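Local coordinates for protein abietadiene synthase, chloroplastic (Abies grandis, PDB 3S9V) that belongs to the plant terpene synthases, a mostly alpha-helical enzyme with a terpene synthase N-terminal domain and a metal-binding domain, at residues A60-I65 with D249-V254. Sequence-based numbering, arbitrary orientation.
Sequences AWVARI and DFLNFV
L251 meets V62 and I65 with one methyl each, an all-apolar contact between helix 56-62 with the V62-I65 turn and helix 245-258. The leucine and I65 extend toward each other tip to tip, L251 CD1 against I65 CD1 at 3.4 Å, closer than methyl carbons usually pack, though part of that shortness may be coordinate error. The isoleucine reaches this far because CG1 lies beside its own backbone N (chi1 -48°) and CD1 continues the chain in extended form (chi2 172°). The other leucine methyl makes a looser touch: L251 CD2 lies 4.1 Å from V62 CG2, the two side chains sliding past each other in opposite directions. No hydrogen bond crosses, and with V62 and L251 CA atoms 7.9 Å apart the backbones stay separate, leaving a small seam of 106 Å² whose touching residues are all buried.

V62 and I65 are the ends of a type I turn, closed by I65 N to V62 O at 3.2 Å, and both direct CB toward the helix carrying L251. Beyond the turn, I65 pairs through its backbone with H75.

Two packings over flat groups occur within the segments, apart from the seam. R64 lays its guanidinium over one face of the W61 indole, with CZ 3.7 Å above the ring plane and offset toward the rim, and salt-bridges E161 through NH1. On the partner helix, V254 CG2 rests 3.6 Å above one face of the F250 ring, again near the rim.

I65 also touches A236 and F239 of helix 232-242. Such aliphatic packing between a helix with its turn and a helix distant in sequence is consistent with the interior of the inserted gamma domain, an all-helical unit of three-domain plant terpene synthases.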
ATOM      1  N   ALA A  60      32.779   6.747 -13.122  1.00 14.85           N
ATOM      2  CA  ALA A  60      33.657   7.154 -14.210  1.00 15.23           C
ATOM      3  C   ALA A  60      33.721   8.682 -14.288  1.00 16.49           C
ATOM      4  O   ALA A  60      34.777   9.249 -14.574  1.00 17.15           O
ATOM      5  CB  ALA A  60      33.156   6.580 -15.526  1.00 17.04           C
ATOM      6  N   TRP A  61      32.600   9.349 -14.030  1.00 13.80           N
ATOM      7  CA  TRP A  61      32.579  10.808 -14.082  1.00 16.06           C
ATOM      8  C   TRP A  61      33.321  11.431 -12.908  1.00 18.91           C
ATOM      9  O   TRP A  61      34.021  12.431 -13.068  1.00 20.54           O
ATOM     10  CB  TRP A  61      31.142  11.338 -14.153  1.00 10.62           C
ATOM     11  CG  TRP A  61      30.626  11.379 -15.565  1.00 21.73           C
ATOM     12  CD1 TRP A  61      29.932  10.397 -16.218  1.00 14.17           C
ATOM     13  CD2 TRP A  61      30.845  12.426 -16.527  1.00 17.66           C
ATOM     14  NE1 TRP A  61      29.710  10.769 -17.528  1.00 24.54           N
ATOM     15  CE2 TRP A  61      30.260  12.007 -17.743  1.00 12.98           C
ATOM     16  CE3 TRP A  61      31.484  13.676 -16.477  1.00 18.78           C
ATOM     17  CZ2 TRP A  61      30.292  12.789 -18.902  1.00 13.88           C
ATOM     18  CZ3 TRP A  61      31.519  14.464 -17.642  1.00 14.89           C
ATOM     19  CH2 TRP A  61      30.924  14.014 -18.833  1.00 14.80           C
ATOM     20  N   VAL A  62      33.176  10.846 -11.727  1.00 17.97           N
ATOM     21  CA  VAL A  62      33.888  11.359 -10.568  1.00 17.75           C
ATOM     22  C   VAL A  62      35.396  11.184 -10.811  1.00 15.95           C
ATOM     23  O   VAL A  62      36.188  12.064 -10.501  1.00 18.85           O
ATOM     24  CB  VAL A  62      33.464  10.606  -9.284  1.00 15.47           C
ATOM     25  CG1 VAL A  62      34.352  10.997  -8.129  1.00 15.32           C
ATOM     26  CG2 VAL A  62      32.007  10.943  -8.950  1.00 14.24           C
ATOM     27  N   ALA A  63      35.773  10.054 -11.402  1.00 17.89           N
ATOM     28  CA  ALA A  63      37.171   9.731 -11.691  1.00 14.57           C
ATOM     29  C   ALA A  63      37.833  10.705 -12.656  1.00 18.55           C
ATOM     30  O   ALA A  63      39.056  10.743 -12.769  1.00 19.95           O
ATOM     31  CB  ALA A  63      37.266   8.321 -12.240  1.00 11.39           C
ATOM     32  N   ARG A  64      37.027  11.491 -13.356  1.00 19.11           N
ATOM     33  CA  ARG A  64      37.562  12.457 -14.299  1.00 19.29           C
ATOM     34  C   ARG A  64      38.129  13.706 -13.638  1.00 19.83           C
ATOM     35  O   ARG A  64      39.045  14.337 -14.177  1.00 19.32           O
ATOM     36  CB  ARG A  64      36.488  12.906 -15.284  1.00 19.64           C
ATOM     37  CG  ARG A  64      36.084  11.898 -16.312  1.00 28.92           C
ATOM     38  CD  ARG A  64      35.407  12.639 -17.439  1.00 28.51           C
ATOM     39  NE  ARG A  64      34.668  11.764 -18.333  1.00 20.46           N
ATOM     40  CZ  ARG A  64      34.088  12.190 -19.448  1.00 30.65           C
ATOM     41  NH1 ARG A  64      34.177  13.472 -19.789  1.00 32.09           N
ATOM     42  NH2 ARG A  64      33.411  11.344 -20.209  1.00 33.20           N
ATOM     43  N   ILE A  65      37.584  14.079 -12.486  1.00 19.71           N
ATOM     44  CA  ILE A  65      38.048  15.290 -11.818  1.00 21.95           C
ATOM     45  C   ILE A  65      39.551  15.250 -11.534  1.00 25.76           C
ATOM     46  O   ILE A  65      40.029  14.400 -10.792  1.00 23.54           O
ATOM     47  CB  ILE A  65      37.294  15.508 -10.499  1.00 24.59           C
ATOM     48  CG1 ILE A  65      35.788  15.351 -10.731  1.00 22.99           C
ATOM     49  CG2 ILE A  65      37.576  16.903  -9.963  1.00 15.80           C
ATOM     50  CD1 ILE A  65      34.982  15.358  -9.452  1.00 17.24           C
ATOM     51  N   ASP A 249      32.160  19.002  -1.727  1.00 23.99           N
ATOM     52  CA  ASP A 249      31.703  18.528  -0.426  1.00 27.03           C
ATOM     53  C   ASP A 249      30.701  17.383  -0.602  1.00 26.72           C
ATOM     54  O   ASP A 249      30.710  16.423   0.175  1.00 23.05           O
ATOM     55  CB  ASP A 249      31.044  19.654   0.374  1.00 33.13           C
ATOM     56  CG  ASP A 249      31.994  20.800   0.665  1.00 41.90           C
ATOM     57  OD1 ASP A 249      33.207  20.546   0.813  1.00 47.63           O
ATOM     58  OD2 ASP A 249      31.524  21.952   0.760  1.00 46.73           O
ATOM     59  N   PHE A 250      29.843  17.483  -1.620  1.00 25.54           N
ATOM     60  CA  PHE A 250      28.856  16.431  -1.875  1.00 22.83           C
ATOM     61  C   PHE A 250      29.524  15.143  -2.333  1.00 19.43           C
ATOM     62  O   PHE A 250      29.113  14.053  -1.942  1.00 18.36           O
ATOM     63  CB  PHE A 250      27.822  16.862  -2.925  1.00 22.70           C
ATOM     64  CG  PHE A 250      26.873  15.757  -3.314  1.00 19.07           C
ATOM     65  CD1 PHE A 250      27.012  15.090  -4.528  1.00 18.87           C
ATOM     66  CD2 PHE A 250      25.866  15.349  -2.439  1.00 19.35           C
ATOM     67  CE1 PHE A 250      26.166  14.028  -4.868  1.00 18.07           C
ATOM     68  CE2 PHE A 250      25.015  14.292  -2.766  1.00 18.92           C
ATOM     69  CZ  PHE A 250      25.166  13.629  -3.985  1.00 21.25           C
ATOM     70  N   LEU A 251      30.552  15.265  -3.166  1.00 18.32           N
ATOM     71  CA  LEU A 251      31.252  14.078  -3.634  1.00 22.75           C
ATOM     72  C   LEU A 251      32.009  13.431  -2.477  1.00 20.71           C
ATOM     73  O   LEU A 251      31.994  12.213  -2.331  1.00 20.93           O
ATOM     74  CB  LEU A 251      32.191  14.426  -4.795  1.00 17.31           C
ATOM     75  CG  LEU A 251      31.459  14.971  -6.033  1.00 24.50           C
ATOM     76  CD1 LEU A 251      32.456  15.306  -7.123  1.00 17.37           C
ATOM     77  CD2 LEU A 251      30.454  13.943  -6.541  1.00 18.82           C
ATOM     78  N   ASN A 252      32.663  14.242  -1.649  1.00 22.54           N
ATOM     79  CA  ASN A 252      33.377  13.707  -0.492  1.00 26.94           C
ATOM     80  C   ASN A 252      32.377  12.968   0.402  1.00 30.09           C
ATOM     81  O   ASN A 252      32.668  11.887   0.921  1.00 28.37           O
ATOM     82  CB  ASN A 252      34.035  14.828   0.323  1.00 24.05           C
ATOM     83  CG  ASN A 252      35.246  15.421  -0.369  1.00 31.26           C
ATOM     84  OD1 ASN A 252      36.032  14.703  -0.995  1.00 27.56           O
ATOM     85  ND2 ASN A 252      35.418  16.739  -0.243  1.00 22.97           N
ATOM     86  N   PHE A 253      31.201  13.572   0.579  1.00 29.45           N
ATOM     87  CA  PHE A 253      30.136  13.002   1.396  1.00 27.45           C
ATOM     88  C   PHE A 253      29.672  11.655   0.848  1.00 28.59           C
ATOM     89  O   PHE A 253      29.432  10.717   1.610  1.00 29.11           O
ATOM     90  CB  PHE A 253      28.966  13.997   1.483  1.00 27.63           C
ATOM     91  CG  PHE A 253      27.668  13.388   1.945  1.00 31.45           C
ATOM     92  CD1 PHE A 253      26.741  12.907   1.019  1.00 33.54           C
ATOM     93  CD2 PHE A 253      27.362  13.311   3.298  1.00 24.68           C
ATOM     94  CE1 PHE A 253      25.524  12.361   1.434  1.00 31.98           C
ATOM     95  CE2 PHE A 253      26.150  12.767   3.724  1.00 28.17           C
ATOM     96  CZ  PHE A 253      25.228  12.290   2.787  1.00 29.21           C
ATOM     97  N   VAL A 254      29.547  11.550  -0.471  1.00 26.36           N
ATOM     98  CA  VAL A 254      29.134  10.290  -1.073  1.00 20.30           C
ATOM     99  C   VAL A 254      30.245   9.259  -0.896  1.00 20.21           C
ATOM    100  O   VAL A 254      29.981   8.108  -0.554  1.00 22.53           O
ATOM    101  CB  VAL A 254      28.831  10.450  -2.577  1.00 19.39           C
ATOM    102  CG1 VAL A 254      28.668   9.083  -3.223  1.00 13.37           C
ATOM    103  CG2 VAL A 254      27.573  11.284  -2.766  1.00 19.12           C
TER